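Side-chain contacts in pyocin S5 (Pseudomonas aeruginosa PAO1, PDB 6THK), which is a bacteriocin imported into Pseudomonas aeruginosa, where it probably forms channels that depolarise the cytoplasmic membrane: residues E129-S132 with S133-Y137; R162-L165 with E166-V169; Y172-D175 with S176-A180. The protein carries 1 engineered substitution. All coordinates share one frame; numbering follows the deposited sequence.

Interaction 1. Residues E129-S132 with S133-Y137; sequences EKQS and SLSIY. With ZN (zinc ion), chain F.
Ser132 is the N-cap of helix 133-145, and its hydroxyl closes the first turn by accepting from the backbone of Ser135. The bond from Ser135 N to Ser132 OG is 3.0 Å. With a chi1 of 66°, OG lies between the backbone N and the carbonyl carbon of its own residue. That torsion carries it over the start of the helix, where the first backbone N-H groups have no preceding turn to bond to. OG also rests on Ser135 CB at 3.3 Å. The carbonyl of the same serine takes the regular helical bond from Ile136 N to Ser132 O, 3.1 Å long and nearly straight at 170°. The hydroxyl and the carbonyl of the cap residue both take a bond from the first turn.

Gln131 adds a second link from just before the cap. It has CG beside its backbone N and bends again at chi2, which brings NE2 to the hydroxyl of Ser135. Gln131 NE2 donates to Ser135 OG at 2.8 Å, and the oxygen lies 18° out of the amide plane. Ser135 thus meets the preceding loop with its backbone N and with its hydroxyl. Beside this polar pair, Gln131 CB packs alongside Ile136 CG1 at 3.7 Å. Ile136 is buried, and its side chain also touches Ile53 of helix 42-87.

The loop before the cap carries a zinc site. The side chain of Glu129 leaves the backbone away from the helix start, and its carboxylate grips the zinc ion with both oxygens, together with Asp127. Tyr172 OH probably hydrogen-bonds to Glu129 OE1, a second-shell contact that would help fix the carboxylate. Lys130 NZ and Glu129 OE2 form a long, weak ion pair. Glu129 OE1 and Glu129 OE2 are each 2.0 Å from the zinc.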
loop_
_atom_site.group_PDB
_atom_site.type_symbol
_atom_site.label_atom_id
_atom_site.label_comp_id
_atom_site.label_asym_id
_atom_site.label_seq_id
_atom_site.Cartn_x
_atom_site.Cartn_y
_atom_site.Cartn_z
ATOM N N GLU A 129 -14.024 57.094 -53.572
ATOM C CA GLU A 129 -13.652 58.335 -52.883
ATOM C C GLU A 129 -12.484 59.082 -53.544
ATOM O O GLU A 129 -12.418 60.307 -53.447
ATOM C CB GLU A 129 -13.379 58.066 -51.370
ATOM C CG GLU A 129 -11.944 57.749 -50.951
ATOM C CD GLU A 129 -11.614 56.317 -50.580
ATOM O OE1 GLU A 129 -12.485 55.434 -50.752
ATOM O OE2 GLU A 129 -10.476 56.079 -50.116
ATOM N N LYS A 130 -11.570 58.355 -54.201
ATOM C CA LYS A 130 -10.380 58.955 -54.799
ATOM C C LYS A 130 -10.481 59.198 -56.306
ATOM O O LYS A 130 -9.528 59.706 -56.900
ATOM C CB LYS A 130 -9.144 58.118 -54.445
ATOM C CG LYS A 130 -8.652 58.411 -53.037
ATOM C CD LYS A 130 -7.947 57.223 -52.421
ATOM C CE LYS A 130 -7.544 57.472 -50.988
ATOM N NZ LYS A 130 -6.884 56.279 -50.392
ATOM N N GLN A 131 -11.637 58.882 -56.912
ATOM C CA GLN A 131 -11.863 59.067 -58.354
ATOM C C GLN A 131 -12.739 60.281 -58.665
ATOM O O GLN A 131 -13.636 60.632 -57.889
ATOM C CB GLN A 131 -12.539 57.823 -58.978
ATOM C CG GLN A 131 -11.915 56.462 -58.685
ATOM C CD GLN A 131 -10.444 56.393 -58.989
ATOM O OE1 GLN A 131 -9.614 56.338 -58.080
ATOM N NE2 GLN A 131 -10.095 56.372 -60.271
ATOM N N SER A 132 -12.523 60.877 -59.848
ATOM C CA SER A 132 -13.352 61.975 -60.354
ATOM C C SER A 132 -14.632 61.339 -60.887
ATOM O O SER A 132 -14.617 60.155 -61.240
ATOM C CB SER A 132 -12.637 62.698 -61.492
ATOM O OG SER A 132 -12.473 61.865 -62.628
ATOM N N SER A 133 -15.722 62.108 -60.985
ATOM C CA SER A 133 -16.984 61.592 -61.531
ATOM C C SER A 133 -16.829 61.078 -62.975
ATOM O O SER A 133 -17.558 60.172 -63.372
ATOM C CB SER A 133 -18.099 62.631 -61.425
ATOM O OG SER A 133 -17.670 63.937 -61.774
ATOM N N LEU A 134 -15.837 61.612 -63.729
ATOM C CA LEU A 134 -15.550 61.196 -65.104
ATOM C C LEU A 134 -14.796 59.876 -65.106
ATOM O O LEU A 134 -15.077 59.024 -65.947
ATOM C CB LEU A 134 -14.785 62.289 -65.894
ATOM C CG LEU A 134 -14.426 61.975 -67.354
ATOM C CD1 LEU A 134 -15.667 61.934 -68.251
ATOM C CD2 LEU A 134 -13.399 62.944 -67.887
ATOM N N SER A 135 -13.850 59.700 -64.168
ATOM C CA SER A 135 -13.093 58.461 -64.016
ATOM C C SER A 135 -14.083 57.312 -63.775
ATOM O O SER A 135 -14.057 56.335 -64.515
ATOM C CB SER A 135 -12.097 58.579 -62.863
ATOM O OG SER A 135 -11.532 57.321 -62.529
ATOM N N ILE A 136 -15.021 57.491 -62.818
ATOM C CA ILE A 136 -16.051 56.508 -62.489
ATOM C C ILE A 136 -16.919 56.216 -63.709
ATOM O O ILE A 136 -17.170 55.048 -64.016
ATOM C CB ILE A 136 -16.875 56.925 -61.236
ATOM C CG1 ILE A 136 -15.968 57.006 -59.978
ATOM C CG2 ILE A 136 -18.021 55.941 -61.007
ATOM C CD1 ILE A 136 -16.548 57.681 -58.759
ATOM N N TYR A 137 -17.338 57.269 -64.424
ATOM C CA TYR A 137 -18.159 57.135 -65.622
ATOM C C TYR A 137 -17.501 56.275 -66.702
ATOM O O TYR A 137 -18.166 55.405 -67.269
ATOM C CB TYR A 137 -18.523 58.515 -66.173
ATOM C CG TYR A 137 -19.232 58.479 -67.510
ATOM C CD1 TYR A 137 -20.584 58.153 -67.597
ATOM C CD2 TYR A 137 -18.556 58.785 -68.691
ATOM C CE1 TYR A 137 -21.248 58.135 -68.826
ATOM C CE2 TYR A 137 -19.204 58.750 -69.926
ATOM C CZ TYR A 137 -20.551 58.430 -69.988
ATOM O OH TYR A 137 -21.201 58.423 -71.197
HETATM ZN ZN ZN F . -10.843 54.202 -50.828
#

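Interaction 2. Residues R162-L165 with E166-V169; sequences RDEL and ERAV
Glu164 and Arg167 form an i to i+3 salt bridge on the long helix 157-212. The two side chains lie side by side and point the same way. Glu164 has CG beside its backbone N and then bends sharply at chi2, -48°, which turns the carboxylate toward Arg167. Arg167 leaves the helix with CG anti to its N. It stays extended until chi3, where a bend of 69° turns the guanidinium edge to the glutamate.

The grip is side-on and falls mainly on one oxygen. Arg167 NE reaches Glu164 OE1 at 3.0 Å, and Arg167 NH2 reaches the same OE1 at 2.9 Å. Arg167 NE also has a weak bond to Glu164 OE2. OE1 is met on its syn side and lies almost exactly in the guanidinium plane. The carboxylate is turned 39° against that plane. The remaining nitrogen, Arg167 NH1, donates to the carbonyls of Phe120 and Pro124, so all three nitrogens of the guanidinium have a bond. Glu164 is buried against Trp140 and Ile143 of helix 133-145, and the arginine supplies a charge partner there.

Leu165 turns its side chain onto Pro56, Val57 and Ile60 of helix 42-87. One turn on, Val169 N bonds to Leu165 O at 3.2 Å, and Val169 CG2 lies 3.6 Å from that same Leu165 O.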
loop_
_atom_site.group_PDB
_atom_site.type_symbol
_atom_site.label_atom_id
_atom_site.label_comp_id
_atom_site.label_asym_id
_atom_site.label_seq_id
_atom_site.Cartn_x
_atom_site.Cartn_y
_atom_site.Cartn_z
ATOM N N ARG A 162 -27.397 51.748 -61.866
ATOM C CA ARG A 162 -28.104 51.261 -60.671
ATOM C C ARG A 162 -27.358 50.106 -59.980
ATOM O O ARG A 162 -27.125 50.161 -58.769
ATOM C CB ARG A 162 -29.539 50.838 -61.021
ATOM C CG ARG A 162 -30.585 51.749 -60.403
ATOM C CD ARG A 162 -31.970 51.174 -60.568
ATOM N NE ARG A 162 -32.742 51.912 -61.565
ATOM C CZ ARG A 162 -33.789 51.415 -62.213
ATOM N NH1 ARG A 162 -34.183 50.167 -61.990
ATOM N NH2 ARG A 162 -34.442 52.156 -63.096
ATOM N N ASP A 163 -26.929 49.104 -60.780
ATOM C CA ASP A 163 -26.186 47.921 -60.347
ATOM C C ASP A 163 -24.814 48.272 -59.780
ATOM O O ASP A 163 -24.382 47.664 -58.787
ATOM C CB ASP A 163 -26.073 46.907 -61.500
ATOM C CG ASP A 163 -27.415 46.298 -61.897
ATOM O OD1 ASP A 163 -28.383 46.435 -61.118
ATOM O OD2 ASP A 163 -27.483 45.635 -62.960
ATOM N N GLU A 164 -24.149 49.277 -60.400
ATOM C CA GLU A 164 -22.833 49.768 -60.011
ATOM C C GLU A 164 -22.867 50.549 -58.705
ATOM O O GLU A 164 -21.902 50.492 -57.947
ATOM C CB GLU A 164 -22.182 50.560 -61.144
ATOM C CG GLU A 164 -21.491 49.669 -62.162
ATOM C CD GLU A 164 -20.580 48.604 -61.589
ATOM O OE1 GLU A 164 -19.523 48.961 -61.025
ATOM O OE2 GLU A 164 -20.939 47.410 -61.668
ATOM N N LEU A 165 -23.991 51.245 -58.431
ATOM C CA LEU A 165 -24.205 51.970 -57.184
ATOM C C LEU A 165 -24.513 50.982 -56.055
ATOM O O LEU A 165 -24.130 51.226 -54.910
ATOM C CB LEU A 165 -25.312 53.016 -57.328
ATOM C CG LEU A 165 -24.976 54.217 -58.213
ATOM C CD1 LEU A 165 -26.220 54.973 -58.602
ATOM C CD2 LEU A 165 -23.964 55.148 -57.550
ATOM N N GLU A 166 -25.170 49.843 -56.379
ATOM C CA GLU A 166 -25.441 48.790 -55.392
ATOM C C GLU A 166 -24.098 48.167 -54.980
ATOM O O GLU A 166 -23.861 47.954 -53.793
ATOM C CB GLU A 166 -26.386 47.721 -55.962
ATOM C CG GLU A 166 -27.139 46.943 -54.888
ATOM C CD GLU A 166 -27.694 45.585 -55.288
ATOM O OE1 GLU A 166 -27.816 44.714 -54.393
ATOM O OE2 GLU A 166 -28.015 45.388 -56.484
ATOM N N ARG A 167 -23.203 47.952 -55.968
ATOM C CA ARG A 167 -21.852 47.424 -55.785
ATOM C C ARG A 167 -20.964 48.404 -54.988
ATOM O O ARG A 167 -20.080 47.952 -54.249
ATOM C CB ARG A 167 -21.226 47.070 -57.140
ATOM C CG ARG A 167 -20.085 46.065 -57.043
ATOM C CD ARG A 167 -19.599 45.591 -58.388
ATOM N NE ARG A 167 -18.924 46.655 -59.128
ATOM C CZ ARG A 167 -17.613 46.868 -59.102
ATOM N NH1 ARG A 167 -16.821 46.098 -58.367
ATOM N NH2 ARG A 167 -17.084 47.854 -59.813
ATOM N N ALA A 168 -21.226 49.735 -55.106
ATOM C CA ALA A 168 -20.515 50.782 -54.353
ATOM C C ALA A 168 -20.890 50.692 -52.865
ATOM O O ALA A 168 -20.028 50.870 -52.009
ATOM C CB ALA A 168 -20.857 52.161 -54.897
ATOM N N VAL A 169 -22.175 50.395 -52.568
ATOM C CA VAL A 169 -22.673 50.198 -51.201
ATOM C C VAL A 169 -21.997 48.941 -50.664
ATOM O O VAL A 169 -21.364 49.012 -49.609
ATOM C CB VAL A 169 -24.223 50.131 -51.134
ATOM C CG1 VAL A 169 -24.706 49.528 -49.821
ATOM C CG2 VAL A 169 -24.829 51.508 -51.341
#

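Interaction 3. Residues Y172-D175 with S176-A180; sequences YKQD and SLSEA
The backbone is regular alpha helix here, within helix 157-212, with i to i+4 bonds such as Leu177 N to Lys173 O at 3.0 Å; the one from Glu179 N to Asp175 O is weak at 3.4 Å. The segment enters a predicted coiled coil and lies against helices 42-87 and 95-121. Two serine hydroxyls fold back onto this backbone.

Ser178 OG donates to Gln174 O at 3.1 Å, one turn earlier. Ser178 N bonds to the same Gln174 O at 2.9 Å. The two donors come from opposite faces of the carbonyl plane, so one oxygen is held from both sides. A chi1 of -87° sets the hydroxyl back toward the preceding turn. The Gln174 amide also turns toward the helix start, where NE2 bonds to Tyr171 O.

Ser176 is less definite. Its OG sits between two carbonyls, 3.1 Å from Lys173 O and 3.2 Å from Tyr172 O, and its single proton could serve either. Leu177 lays its CB against Lys173 O at 3.3 Å and touches Tyr116 of helix 95-121.

Asp175 has its CG anti to the backbone N, and its carboxylate pairs with Lys68 of helix 42-87. Glu179 OE1 forms a long, weak ion pair with Lys68. Ser176 is buried against Lys68, and Ser178 touches Leu113 of helix 95-121. Ser178, and less definitely Ser176, thus satisfy their hydroxyls on the helix's own carbonyls, while Asp175 takes its charge partner from helix 42-87.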
loop_
_atom_site.group_PDB
_atom_site.type_symbol
_atom_site.label_atom_id
_atom_site.label_comp_id
_atom_site.label_asym_id
_atom_site.label_seq_id
_atom_site.Cartn_x
_atom_site.Cartn_y
_atom_site.Cartn_z
ATOM N N TYR A 172 -18.271 49.492 -49.518
ATOM C CA TYR A 172 -18.129 50.148 -48.222
ATOM C C TYR A 172 -18.729 49.315 -47.079
ATOM O O TYR A 172 -18.325 49.491 -45.933
ATOM C CB TYR A 172 -18.674 51.590 -48.261
ATOM C CG TYR A 172 -17.854 52.523 -49.128
ATOM C CD1 TYR A 172 -16.542 52.853 -48.790
ATOM C CD2 TYR A 172 -18.392 53.092 -50.280
ATOM C CE1 TYR A 172 -15.777 53.701 -49.594
ATOM C CE2 TYR A 172 -17.648 53.967 -51.075
ATOM C CZ TYR A 172 -16.337 54.259 -50.733
ATOM O OH TYR A 172 -15.584 55.090 -51.524
ATOM N N LYS A 173 -19.672 48.397 -47.390
ATOM C CA LYS A 173 -20.283 47.489 -46.416
ATOM C C LYS A 173 -19.254 46.428 -46.036
ATOM O O LYS A 173 -19.045 46.195 -44.843
ATOM C CB LYS A 173 -21.567 46.839 -46.965
ATOM C CG LYS A 173 -22.812 47.714 -46.828
ATOM C CD LYS A 173 -23.564 47.494 -45.514
ATOM C CE LYS A 173 -24.740 48.430 -45.342
ATOM N NZ LYS A 173 -25.856 48.140 -46.284
ATOM N N GLN A 174 -18.560 45.838 -47.036
ATOM C CA GLN A 174 -17.524 44.834 -46.773
ATOM C C GLN A 174 -16.299 45.436 -46.109
ATOM O O GLN A 174 -15.623 44.742 -45.360
ATOM C CB GLN A 174 -17.158 44.013 -48.027
ATOM C CG GLN A 174 -16.392 44.750 -49.142
ATOM C CD GLN A 174 -14.910 44.912 -48.872
ATOM O OE1 GLN A 174 -14.226 44.003 -48.392
ATOM N NE2 GLN A 174 -14.393 46.097 -49.144
ATOM N N ASP A 175 -16.001 46.714 -46.380
ATOM C CA ASP A 175 -14.865 47.396 -45.773
ATOM C C ASP A 175 -15.096 47.619 -44.274
ATOM O O ASP A 175 -14.204 47.348 -43.477
ATOM C CB ASP A 175 -14.589 48.724 -46.487
ATOM C CG ASP A 175 -13.741 49.679 -45.683
ATOM O OD1 ASP A 175 -12.519 49.434 -45.568
ATOM O OD2 ASP A 175 -14.303 50.664 -45.148
ATOM N N SER A 176 -16.271 48.136 -43.897
ATOM C CA SER A 176 -16.581 48.383 -42.496
ATOM C C SER A 176 -16.709 47.039 -41.765
ATOM O O SER A 176 -16.106 46.870 -40.709
ATOM C CB SER A 176 -17.833 49.246 -42.350
ATOM O OG SER A 176 -18.975 48.649 -42.939
ATOM N N LEU A 177 -17.387 46.050 -42.376
ATOM C CA LEU A 177 -17.526 44.722 -41.792
ATOM C C LEU A 177 -16.190 44.024 -41.584
ATOM O O LEU A 177 -16.041 43.328 -40.579
ATOM C CB LEU A 177 -18.467 43.835 -42.596
ATOM C CG LEU A 177 -19.880 43.707 -42.053
ATOM C CD1 LEU A 177 -20.814 43.210 -43.117
ATOM C CD2 LEU A 177 -19.932 42.754 -40.875
ATOM N N SER A 178 -15.206 44.242 -42.496
ATOM C CA SER A 178 -13.872 43.648 -42.373
ATOM C C SER A 178 -13.178 44.128 -41.116
ATOM O O SER A 178 -12.545 43.320 -40.439
ATOM C CB SER A 178 -13.013 43.942 -43.592
ATOM O OG SER A 178 -13.224 42.967 -44.597
ATOM N N GLU A 179 -13.325 45.423 -40.784
ATOM C CA GLU A 179 -12.743 46.014 -39.583
ATOM C C GLU A 179 -13.469 45.510 -38.324
ATOM O O GLU A 179 -12.815 45.162 -37.340
ATOM C CB GLU A 179 -12.796 47.550 -39.662
ATOM C CG GLU A 179 -11.663 48.246 -38.917
ATOM C CD GLU A 179 -10.271 48.104 -39.515
ATOM O OE1 GLU A 179 -10.153 47.993 -40.758
ATOM O OE2 GLU A 179 -9.292 48.115 -38.732
ATOM N N ALA A 180 -14.814 45.439 -38.375
ATOM C CA ALA A 180 -15.646 44.985 -37.259
ATOM C C ALA A 180 -15.299 43.551 -36.843
ATOM O O ALA A 180 -15.275 43.255 -35.650
ATOM C CB ALA A 180 -17.118 45.096 -37.622
#

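How the interactions relate
Interaction 1 is a surface contact at a helix start, whereas interactions 2 and 3 are partly buried turns of one helix, 157-212. All three pack on helix 42-87. Interaction 2 also faces helix 133-145, the helix that interaction 1 begins, and interaction 3 meets helix 95-121. Their chemistry differs accordingly. A cap and a side-chain amide in 129-137 serve the N-terminal end of helix 133-145. A salt bridge sits in 162-169, and hydroxyls bond to carbonyls in 172-180. Interactions 1 and 3 touch through Tyr172, beside the zinc site. Interactions 1 and 2 do not touch; their nearest atoms are about 7 Å apart.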